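Phosphoribosylaminoimidazole carboxylase, ATPase subunit (Thermus thermophilus, PDB 3AW8) probably catalyses the ATP-dependent carboxylation of 5-aminoimidazole ribonucleotide with bicarbonate to N5-carboxyaminoimidazole ribonucleotide, a step of purine biosynthesis, and is an ATP-grasp enzyme. Local coordinates at residues 125-130 with 169-174; 133-138 with 148-153; 178-183 with 201-206. All coordinates share one frame; numbering follows the deposited sequence.

Contact 1 (125-130 with 169-174). With AMP (adenosine monophosphate), chain C.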
# COMPACT_ATOMS: atom_id res chain seq x y z
N GLU A 125 37.00 -14.74 -34.12
CA GLU A 125 37.17 -13.33 -34.48
C GLU A 125 37.19 -12.43 -33.26
O GLU A 125 37.75 -11.33 -33.29
CB GLU A 125 36.03 -12.90 -35.41
CG GLU A 125 35.99 -11.42 -35.75
CD GLU A 125 37.24 -10.96 -36.49
OE1 GLU A 125 37.56 -11.53 -37.55
OE2 GLU A 125 37.89 -10.01 -36.00
N GLY A 126 36.59 -12.91 -32.17
CA GLY A 126 36.55 -12.13 -30.96
C GLY A 126 36.83 -12.92 -29.70
O GLY A 126 36.90 -12.35 -28.61
N LEU A 127 37.02 -14.23 -29.83
CA LEU A 127 37.27 -15.06 -28.67
C LEU A 127 38.53 -14.61 -27.93
O LEU A 127 38.69 -14.90 -26.75
CB LEU A 127 37.40 -16.53 -29.06
CG LEU A 127 37.33 -17.53 -27.89
CD1 LEU A 127 36.10 -17.24 -27.04
CD2 LEU A 127 37.28 -18.95 -28.44
N LYS A 128 39.42 -13.91 -28.63
CA LYS A 128 40.64 -13.43 -27.99
C LYS A 128 40.55 -11.93 -27.74
O LYS A 128 41.07 -11.43 -26.74
CB LYS A 128 41.88 -13.75 -28.83
CG LYS A 128 43.17 -13.91 -28.00
CD LYS A 128 43.51 -12.64 -27.22
CE LYS A 128 44.59 -12.88 -26.17
NZ LYS A 128 45.91 -13.25 -26.77
N ARG A 129 39.89 -11.20 -28.64
CA ARG A 129 39.75 -9.76 -28.45
C ARG A 129 38.74 -9.49 -27.34
O ARG A 129 38.24 -8.38 -27.19
CB ARG A 129 39.29 -9.08 -29.75
CG ARG A 129 37.93 -9.52 -30.24
CD ARG A 129 37.49 -8.73 -31.47
NE ARG A 129 37.19 -7.33 -31.15
CZ ARG A 129 36.66 -6.46 -32.01
NH1 ARG A 129 36.37 -6.84 -33.24
NH2 ARG A 129 36.42 -5.21 -31.63
N VAL A 130 38.46 -10.53 -26.56
CA VAL A 130 37.53 -10.46 -25.43
C VAL A 130 38.20 -11.05 -24.19
O VAL A 130 38.43 -10.34 -23.21
CB VAL A 130 36.23 -11.26 -25.71
CG1 VAL A 130 35.40 -11.36 -24.45
CG2 VAL A 130 35.43 -10.56 -26.80
N LEU A 169 24.07 -15.18 -31.31
CA LEU A 169 24.59 -15.26 -29.95
C LEU A 169 25.57 -14.13 -29.69
O LEU A 169 26.03 -13.45 -30.62
CB LEU A 169 25.28 -16.61 -29.75
CG LEU A 169 24.48 -17.84 -30.18
CD1 LEU A 169 25.33 -19.09 -30.00
CD2 LEU A 169 23.19 -17.94 -29.37
N ILE A 170 25.89 -13.91 -28.42
CA ILE A 170 26.82 -12.85 -28.05
C ILE A 170 27.89 -13.39 -27.11
O ILE A 170 27.61 -14.22 -26.24
CB ILE A 170 26.07 -11.68 -27.38
CG1 ILE A 170 27.06 -10.57 -27.01
CG2 ILE A 170 25.32 -12.17 -26.16
CD1 ILE A 170 26.40 -9.33 -26.48
N LEU A 171 29.12 -12.91 -27.29
CA LEU A 171 30.24 -13.35 -26.46
C LEU A 171 30.59 -12.22 -25.50
O LEU A 171 30.93 -11.11 -25.92
CB LEU A 171 31.44 -13.70 -27.35
CG LEU A 171 32.60 -14.58 -26.84
CD1 LEU A 171 33.40 -13.85 -25.77
CD2 LEU A 171 32.04 -15.89 -26.29
N GLU A 172 30.48 -12.51 -24.20
CA GLU A 172 30.79 -11.53 -23.16
C GLU A 172 31.96 -11.99 -22.32
O GLU A 172 32.03 -13.15 -21.92
CB GLU A 172 29.58 -11.31 -22.25
CG GLU A 172 28.54 -10.32 -22.77
CD GLU A 172 27.43 -10.04 -21.76
OE1 GLU A 172 27.74 -9.69 -20.60
OE2 GLU A 172 26.24 -10.16 -22.13
N GLY A 173 32.88 -11.08 -22.06
CA GLY A 173 34.04 -11.43 -21.26
C GLY A 173 33.69 -11.50 -19.79
O GLY A 173 33.32 -10.49 -19.19
N PHE A 174 33.79 -12.70 -19.22
CA PHE A 174 33.50 -12.91 -17.80
C PHE A 174 34.09 -11.76 -17.00
O PHE A 174 35.20 -11.32 -17.27
CB PHE A 174 34.12 -14.22 -17.32
CG PHE A 174 33.86 -14.52 -15.86
CD1 PHE A 174 32.80 -15.33 -15.48
CD2 PHE A 174 34.68 -13.98 -14.87
CE1 PHE A 174 32.55 -15.61 -14.13
CE2 PHE A 174 34.44 -14.24 -13.52
CZ PHE A 174 33.37 -15.06 -13.15
P AMP C . 21.13 -12.83 -16.97
O1P AMP C . 20.01 -12.09 -16.33
O2P AMP C . 22.26 -11.79 -17.46
O3P AMP C . 20.56 -13.65 -18.24
O5' AMP C . 21.77 -13.89 -15.92
C5' AMP C . 22.31 -13.15 -14.81
C4' AMP C . 23.17 -14.09 -13.93
O4' AMP C . 24.35 -14.57 -14.66
C3' AMP C . 23.68 -13.38 -12.67
O3' AMP C . 23.58 -14.26 -11.53
C2' AMP C . 25.13 -12.99 -12.98
O2' AMP C . 25.96 -13.10 -11.82
C1' AMP C . 25.56 -13.95 -14.12
N9 AMP C . 26.29 -13.21 -15.18
C8 AMP C . 25.75 -12.62 -16.29
N7 AMP C . 26.67 -12.06 -17.01
C5 AMP C . 27.87 -12.24 -16.42
C6 AMP C . 29.21 -11.87 -16.73
N6 AMP C . 29.50 -11.15 -17.87
N1 AMP C . 30.20 -12.24 -15.88
C2 AMP C . 29.94 -12.94 -14.76
N3 AMP C . 28.70 -13.31 -14.44
C4 AMP C . 27.65 -12.99 -15.23
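Val130 sets one methyl against two neighbours on the strand 169-173: its CG1 lies 3.5 Å from Leu171 CD1 and, as Gly173 has no side chain, also 3.5 Å from Gly173 CA. Val130 CG1 is anti to the backbone N (chi1 170°), which carries this branch across to the strand, while CG2 is turned back beside its own N and meets the same leucine methyl less closely. The two side chains pass each other at a slant. The other branch of Leu171, CD2, lies 4.3 Å from Leu127 CD1, in the segment that helix 120-127 leads into. No hydrogen bond crosses between the two segments; what meets here is apolar.

The side chain of Glu172 leaves the strand on the side away from Val130, extended beyond CG, and brings OE1 to 3.6 Å from N6 of AMP. Its other oxygen, OE2, forms a salt bridge with Lys137, and a weak, long ion pair links OE1 to Lys101; this pairing probably steadies the carboxylate beside the adenine. Just past the strand, Phe174 offers one face of its ring to the base, with CE1 3.8 Å from AMP C2.

Leu171 also packs on Ala134 and Leu136 of strand 134-138 and on Val117 of strand 114-117, the two strands that flank 169-173 in the antiparallel sheet of this ATP-grasp region, while Leu127 continues onto Glu154, Ala157 and Leu158 of the neighbouring helix 154-161.

Contact 2 (133-138 with 148-153). With AMP (adenosine monophosphate), chain C.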
# COMPACT_ATOMS: atom_id res chain seq x y z
N PRO A 133 38.18 -17.06 -19.01
CA PRO A 133 36.85 -17.53 -19.42
C PRO A 133 35.94 -16.40 -19.90
O PRO A 133 36.33 -15.23 -19.92
CB PRO A 133 36.32 -18.19 -18.14
CG PRO A 133 37.56 -18.74 -17.52
CD PRO A 133 38.52 -17.57 -17.67
N ALA A 134 34.72 -16.76 -20.30
CA ALA A 134 33.76 -15.78 -20.78
C ALA A 134 32.40 -16.45 -20.93
O ALA A 134 32.26 -17.66 -20.73
CB ALA A 134 34.22 -15.21 -22.11
N LEU A 135 31.39 -15.65 -21.29
CA LEU A 135 30.05 -16.19 -21.48
C LEU A 135 29.58 -16.06 -22.91
O LEU A 135 29.92 -15.11 -23.61
CB LEU A 135 29.04 -15.48 -20.58
CG LEU A 135 29.18 -15.62 -19.07
CD1 LEU A 135 30.36 -14.78 -18.59
CD2 LEU A 135 27.90 -15.16 -18.41
N LEU A 136 28.80 -17.05 -23.33
CA LEU A 136 28.24 -17.08 -24.66
C LEU A 136 26.75 -17.24 -24.43
O LEU A 136 26.31 -18.25 -23.88
CB LEU A 136 28.78 -18.28 -25.44
CG LEU A 136 28.48 -18.31 -26.94
CD1 LEU A 136 29.24 -17.18 -27.63
CD2 LEU A 136 28.88 -19.66 -27.51
N LYS A 137 25.97 -16.23 -24.83
CA LYS A 137 24.53 -16.30 -24.63
C LYS A 137 23.69 -15.83 -25.82
O LYS A 137 24.11 -14.97 -26.59
CB LYS A 137 24.14 -15.51 -23.38
CG LYS A 137 25.05 -14.34 -23.07
CD LYS A 137 24.77 -13.78 -21.68
CE LYS A 137 25.85 -12.80 -21.26
NZ LYS A 137 25.60 -12.26 -19.90
N THR A 138 22.51 -16.43 -25.95
CA THR A 138 21.60 -16.08 -27.02
C THR A 138 21.25 -14.61 -26.88
O THR A 138 20.97 -14.14 -25.77
CB THR A 138 20.31 -16.93 -26.93
OG1 THR A 138 19.40 -16.52 -27.96
CG2 THR A 138 19.64 -16.76 -25.58
N GLN A 148 22.01 -19.45 -22.12
CA GLN A 148 23.39 -18.96 -21.99
C GLN A 148 24.28 -20.04 -21.38
O GLN A 148 23.79 -21.03 -20.84
CB GLN A 148 23.43 -17.70 -21.12
CG GLN A 148 22.99 -17.88 -19.67
CD GLN A 148 22.99 -16.57 -18.89
OE1 GLN A 148 24.03 -15.90 -18.76
NE2 GLN A 148 21.83 -16.19 -18.37
N ALA A 149 25.59 -19.85 -21.48
CA ALA A 149 26.53 -20.81 -20.94
C ALA A 149 27.93 -20.23 -20.77
O ALA A 149 28.49 -19.64 -21.69
CB ALA A 149 26.59 -22.04 -21.84
N LEU A 150 28.47 -20.39 -19.57
CA LEU A 150 29.80 -19.91 -19.25
C LEU A 150 30.79 -20.87 -19.89
O LEU A 150 30.55 -22.08 -19.92
CB LEU A 150 30.00 -19.87 -17.74
CG LEU A 150 31.40 -19.57 -17.18
CD1 LEU A 150 31.94 -18.29 -17.79
CD2 LEU A 150 31.32 -19.46 -15.67
N VAL A 151 31.89 -20.35 -20.41
CA VAL A 151 32.88 -21.21 -21.04
C VAL A 151 34.30 -20.85 -20.65
O VAL A 151 34.69 -19.68 -20.70
CB VAL A 151 32.75 -21.16 -22.57
CG1 VAL A 151 33.81 -22.04 -23.21
CG2 VAL A 151 31.37 -21.63 -22.99
N ARG A 152 35.07 -21.86 -20.26
CA ARG A 152 36.46 -21.68 -19.86
C ARG A 152 37.43 -22.17 -20.93
O ARG A 152 38.33 -21.44 -21.36
CB ARG A 152 36.74 -22.44 -18.56
CG ARG A 152 35.73 -22.20 -17.45
CD ARG A 152 36.23 -22.77 -16.13
NE ARG A 152 35.24 -22.63 -15.07
CZ ARG A 152 34.12 -23.34 -14.99
NH1 ARG A 152 33.83 -24.25 -15.91
NH2 ARG A 152 33.28 -23.14 -13.98
N THR A 153 37.22 -23.41 -21.37
CA THR A 153 38.08 -24.02 -22.38
C THR A 153 37.99 -23.35 -23.75
O THR A 153 36.90 -23.12 -24.26
CB THR A 153 37.74 -25.51 -22.57
OG1 THR A 153 37.36 -26.07 -21.30
CG2 THR A 153 38.94 -26.26 -23.11
P AMP C . 21.13 -12.83 -16.97
O1P AMP C . 20.01 -12.09 -16.33
O2P AMP C . 22.26 -11.79 -17.46
O3P AMP C . 20.56 -13.65 -18.24
O5' AMP C . 21.77 -13.89 -15.92
C5' AMP C . 22.31 -13.15 -14.81
C4' AMP C . 23.17 -14.09 -13.93
O4' AMP C . 24.35 -14.57 -14.66
C3' AMP C . 23.68 -13.38 -12.67
O3' AMP C . 23.58 -14.26 -11.53
C2' AMP C . 25.13 -12.99 -12.98
O2' AMP C . 25.96 -13.10 -11.82
C1' AMP C . 25.56 -13.95 -14.12
N9 AMP C . 26.29 -13.21 -15.18
C8 AMP C . 25.75 -12.62 -16.29
N7 AMP C . 26.67 -12.06 -17.01
C5 AMP C . 27.87 -12.24 -16.42
C6 AMP C . 29.21 -11.87 -16.73
N6 AMP C . 29.50 -11.15 -17.87
N1 AMP C . 30.20 -12.24 -15.88
C2 AMP C . 29.94 -12.94 -14.76
N3 AMP C . 28.70 -13.31 -14.44
C4 AMP C . 27.65 -12.99 -15.23
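Lys137 and Gln148 form a non-hydrogen-bonded antiparallel pair, and their side chains lie side by side, pointing the same way, and both end at AMP. On Gln148, CB lies against Lys137 CB, the closest point between the two residues. CG then takes the position between the backbone N and the carbonyl carbon (chi1 64°), and the chain continues extended to the amide. There OE1 lies 3.7 Å from Lys137 CD and 4.0 Å from Leu135 CD2, whereas NE2 reaches the nucleotide. NE2 makes two weak hydrogen bonds, 2.8 Å to AMP O3P and 3.4 Å to AMP O5', so one amide nitrogen touches both the phosphate and its ester oxygen.

The strands 134-138 and 148-151 are the arms of a beta hairpin whose joining residues include the predicted glycine-rich ATP-binding loop, Gly142 to Gly147, most of which is not modelled. Ala134 with Val151 and Leu136 with Ala149 are hydrogen-bonded pairs, each linked by two backbone bonds. Their side chains face helix 154-161, with Val151 and Leu136 both resting on Ala160.

On the nucleotide face Leu135 lays its two methyls over one face of the adenine, CD1 3.6 Å from AMP C6 and CD2 3.5 Å from AMP C5. Leu150 CD1 leans across to Leu135 CD1 at 3.9 Å, and Phe174 packs on both leucines. Lys137 is extended beyond CG, and its NZ, also paired with Glu172, makes a weak hydrogen bond to AMP N7.

Contact 3 (178-183 with 201-206). With AMP (adenosine monophosphate), chain C.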
# COMPACT_ATOMS: atom_id res chain seq x y z
N ASP A 178 32.84 -7.29 -7.60
CA ASP A 178 32.80 -7.25 -6.14
C ASP A 178 31.38 -7.61 -5.76
O ASP A 178 31.13 -8.37 -4.82
CB ASP A 178 33.12 -5.83 -5.65
CG ASP A 178 34.54 -5.39 -6.00
OD1 ASP A 178 34.78 -4.16 -6.08
OD2 ASP A 178 35.42 -6.27 -6.17
N ARG A 179 30.43 -7.06 -6.52
CA ARG A 179 29.02 -7.32 -6.30
C ARG A 179 28.21 -6.82 -7.50
O ARG A 179 28.75 -6.19 -8.41
CB ARG A 179 28.52 -6.61 -5.05
CG ARG A 179 28.57 -5.10 -5.15
CD ARG A 179 28.05 -4.43 -3.89
NE ARG A 179 28.27 -2.99 -3.95
CZ ARG A 179 27.94 -2.15 -2.97
NH1 ARG A 179 28.18 -0.84 -3.11
NH2 ARG A 179 27.38 -2.61 -1.87
N GLU A 180 26.92 -7.13 -7.48
CA GLU A 180 26.01 -6.70 -8.51
C GLU A 180 25.12 -5.64 -7.87
O GLU A 180 24.72 -5.77 -6.72
CB GLU A 180 25.17 -7.88 -9.01
CG GLU A 180 25.88 -8.73 -10.05
CD GLU A 180 25.05 -9.91 -10.52
OE1 GLU A 180 25.07 -10.96 -9.83
OE2 GLU A 180 24.38 -9.80 -11.57
N VAL A 181 24.85 -4.58 -8.61
CA VAL A 181 24.00 -3.52 -8.09
C VAL A 181 23.07 -3.06 -9.20
O VAL A 181 23.29 -3.36 -10.37
CB VAL A 181 24.83 -2.32 -7.54
CG1 VAL A 181 25.71 -2.79 -6.39
CG2 VAL A 181 25.66 -1.68 -8.65
N SER A 182 22.03 -2.33 -8.84
CA SER A 182 21.10 -1.83 -9.84
C SER A 182 20.60 -0.47 -9.41
O SER A 182 20.57 -0.16 -8.22
CB SER A 182 19.91 -2.78 -10.01
OG SER A 182 19.05 -2.72 -8.90
N LEU A 183 20.23 0.34 -10.39
CA LEU A 183 19.73 1.68 -10.10
C LEU A 183 18.38 1.86 -10.76
O LEU A 183 18.26 1.81 -11.98
CB LEU A 183 20.70 2.74 -10.62
CG LEU A 183 20.24 4.18 -10.38
CD1 LEU A 183 21.22 4.89 -9.48
CD2 LEU A 183 20.10 4.91 -11.71
N ASN A 201 22.16 -6.35 -5.29
CA ASN A 201 21.37 -7.54 -5.58
C ASN A 201 22.21 -8.80 -5.58
O ASN A 201 23.31 -8.82 -6.12
CB ASN A 201 20.67 -7.37 -6.94
CG ASN A 201 20.08 -5.99 -7.11
OD1 ASN A 201 20.40 -5.28 -8.07
ND2 ASN A 201 19.23 -5.59 -6.17
N ARG A 202 21.70 -9.86 -4.96
CA ARG A 202 22.42 -11.12 -4.91
C ARG A 202 21.61 -12.19 -5.60
O ARG A 202 20.46 -12.42 -5.25
CB ARG A 202 22.68 -11.54 -3.47
CG ARG A 202 23.53 -10.56 -2.72
CD ARG A 202 23.90 -11.12 -1.38
NE ARG A 202 24.72 -10.18 -0.64
CZ ARG A 202 25.06 -10.34 0.63
NH1 ARG A 202 24.65 -11.42 1.29
NH2 ARG A 202 25.81 -9.43 1.24
N HIS A 203 22.23 -12.84 -6.57
CA HIS A 203 21.57 -13.88 -7.32
C HIS A 203 22.12 -15.23 -6.93
O HIS A 203 23.24 -15.33 -6.43
CB HIS A 203 21.80 -13.66 -8.82
CG HIS A 203 21.37 -12.31 -9.30
ND1 HIS A 203 20.05 -11.99 -9.56
CD2 HIS A 203 22.08 -11.17 -9.50
CE1 HIS A 203 19.97 -10.72 -9.91
NE2 HIS A 203 21.19 -10.20 -9.88
N TRP A 204 21.32 -16.26 -7.15
CA TRP A 204 21.72 -17.61 -6.85
C TRP A 204 20.84 -18.52 -7.69
O TRP A 204 19.61 -18.47 -7.60
CB TRP A 204 21.53 -17.90 -5.35
CG TRP A 204 22.19 -19.17 -4.87
CD1 TRP A 204 21.61 -20.40 -4.74
CD2 TRP A 204 23.55 -19.32 -4.45
NE1 TRP A 204 22.53 -21.31 -4.26
CE2 TRP A 204 23.73 -20.68 -4.07
CE3 TRP A 204 24.64 -18.45 -4.36
CZ2 TRP A 204 24.95 -21.17 -3.61
CZ3 TRP A 204 25.86 -18.94 -3.89
CH2 TRP A 204 26.00 -20.29 -3.52
N GLY A 205 21.48 -19.35 -8.51
CA GLY A 205 20.73 -20.26 -9.37
C GLY A 205 20.09 -19.50 -10.51
O GLY A 205 19.11 -19.96 -11.11
N GLY A 206 20.64 -18.33 -10.81
CA GLY A 206 20.13 -17.51 -11.88
C GLY A 206 18.86 -16.76 -11.49
O GLY A 206 18.13 -16.28 -12.37
P AMP C . 21.13 -12.83 -16.97
O1P AMP C . 20.01 -12.09 -16.33
O2P AMP C . 22.26 -11.79 -17.46
O3P AMP C . 20.56 -13.65 -18.24
O5' AMP C . 21.77 -13.89 -15.92
C5' AMP C . 22.31 -13.15 -14.81
C4' AMP C . 23.17 -14.09 -13.93
O4' AMP C . 24.35 -14.57 -14.66
C3' AMP C . 23.68 -13.38 -12.67
O3' AMP C . 23.58 -14.26 -11.53
C2' AMP C . 25.13 -12.99 -12.98
O2' AMP C . 25.96 -13.10 -11.82
C1' AMP C . 25.56 -13.95 -14.12
N9 AMP C . 26.29 -13.21 -15.18
C8 AMP C . 25.75 -12.62 -16.29
N7 AMP C . 26.67 -12.06 -17.01
C5 AMP C . 27.87 -12.24 -16.42
C6 AMP C . 29.21 -11.87 -16.73
N6 AMP C . 29.50 -11.15 -17.87
N1 AMP C . 30.20 -12.24 -15.88
C2 AMP C . 29.94 -12.94 -14.76
N3 AMP C . 28.70 -13.31 -14.44
C4 AMP C . 27.65 -12.99 -15.23
O HOH W 1 24.90 -12.20 -7.28
O HOH W 2 25.83 -8.66 -5.38
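Glu180 O accepts a hydrogen bond from Asn201 N at 3.0 Å, with the donor standing above the carbonyl plane. The segment axes diverge markedly, at 124° between their N-to-C directions, so the arms of this hairpin, strands 179-187 and 193-204, splay apart here. Water joins them where the backbones separate: one molecule accepts from Glu180 N and donates to Asn201 O. At the start of the first strand, Asp178 and Arg179 both face Gln249 of strand 241-250 in a classic beta bulge.

The amide of Asn201 reaches Ser182, OD1 standing 3.0 Å from Ser182 OG. Ser182 OG also hydrogen-bonds Ser266, and Asn201 ND2 bonds Ser211 OG.

The extended side chain of Glu180 crosses that of His203 at about a right angle. Its OE1 meets the ring at the edge, in the plane, 3.0 Å from His203 CD2, and carboxylate and ring planes lie 46° apart. A second water donates to Glu180 OE1 at 2.8 Å and accepts from His203 N, tying the carboxylate to the opposite backbone. The ribose joins here: AMP O2' donates to Glu180 OE1 at 3.1 Å, while His203 CB lies 3.3 Å from AMP O3'. Both residues line the AMP pocket, and both are predicted to bind ATP. OE1 accepts from both a sugar hydroxyl and a water, which probably helps to orient the ribose.

Overall arrangement
The three contacts meet at AMP: contacts 1 and 2 share the adenine, and contact 3 takes the ribose. Contacts 1 and 2, with centres 9 Å apart, belong to one antiparallel sheet, and contact 2 is nested within the chain loop that contact 1 closes. Backbone pairing joins them directly, Glu172 O lying 2.7 Å from Leu135 N, probably a hydrogen bond, and 148-153 also reaches the phosphate. Contact 3 follows in series on the larger sheet, its centre about 22 Å from that of contact 1 and 18 Å from that of contact 2. The nearest atoms of contacts 2 and 3 are about 7 Å apart and AMP touches both, so the nucleotide lies between the two sheets, as in ATP-grasp enzymes.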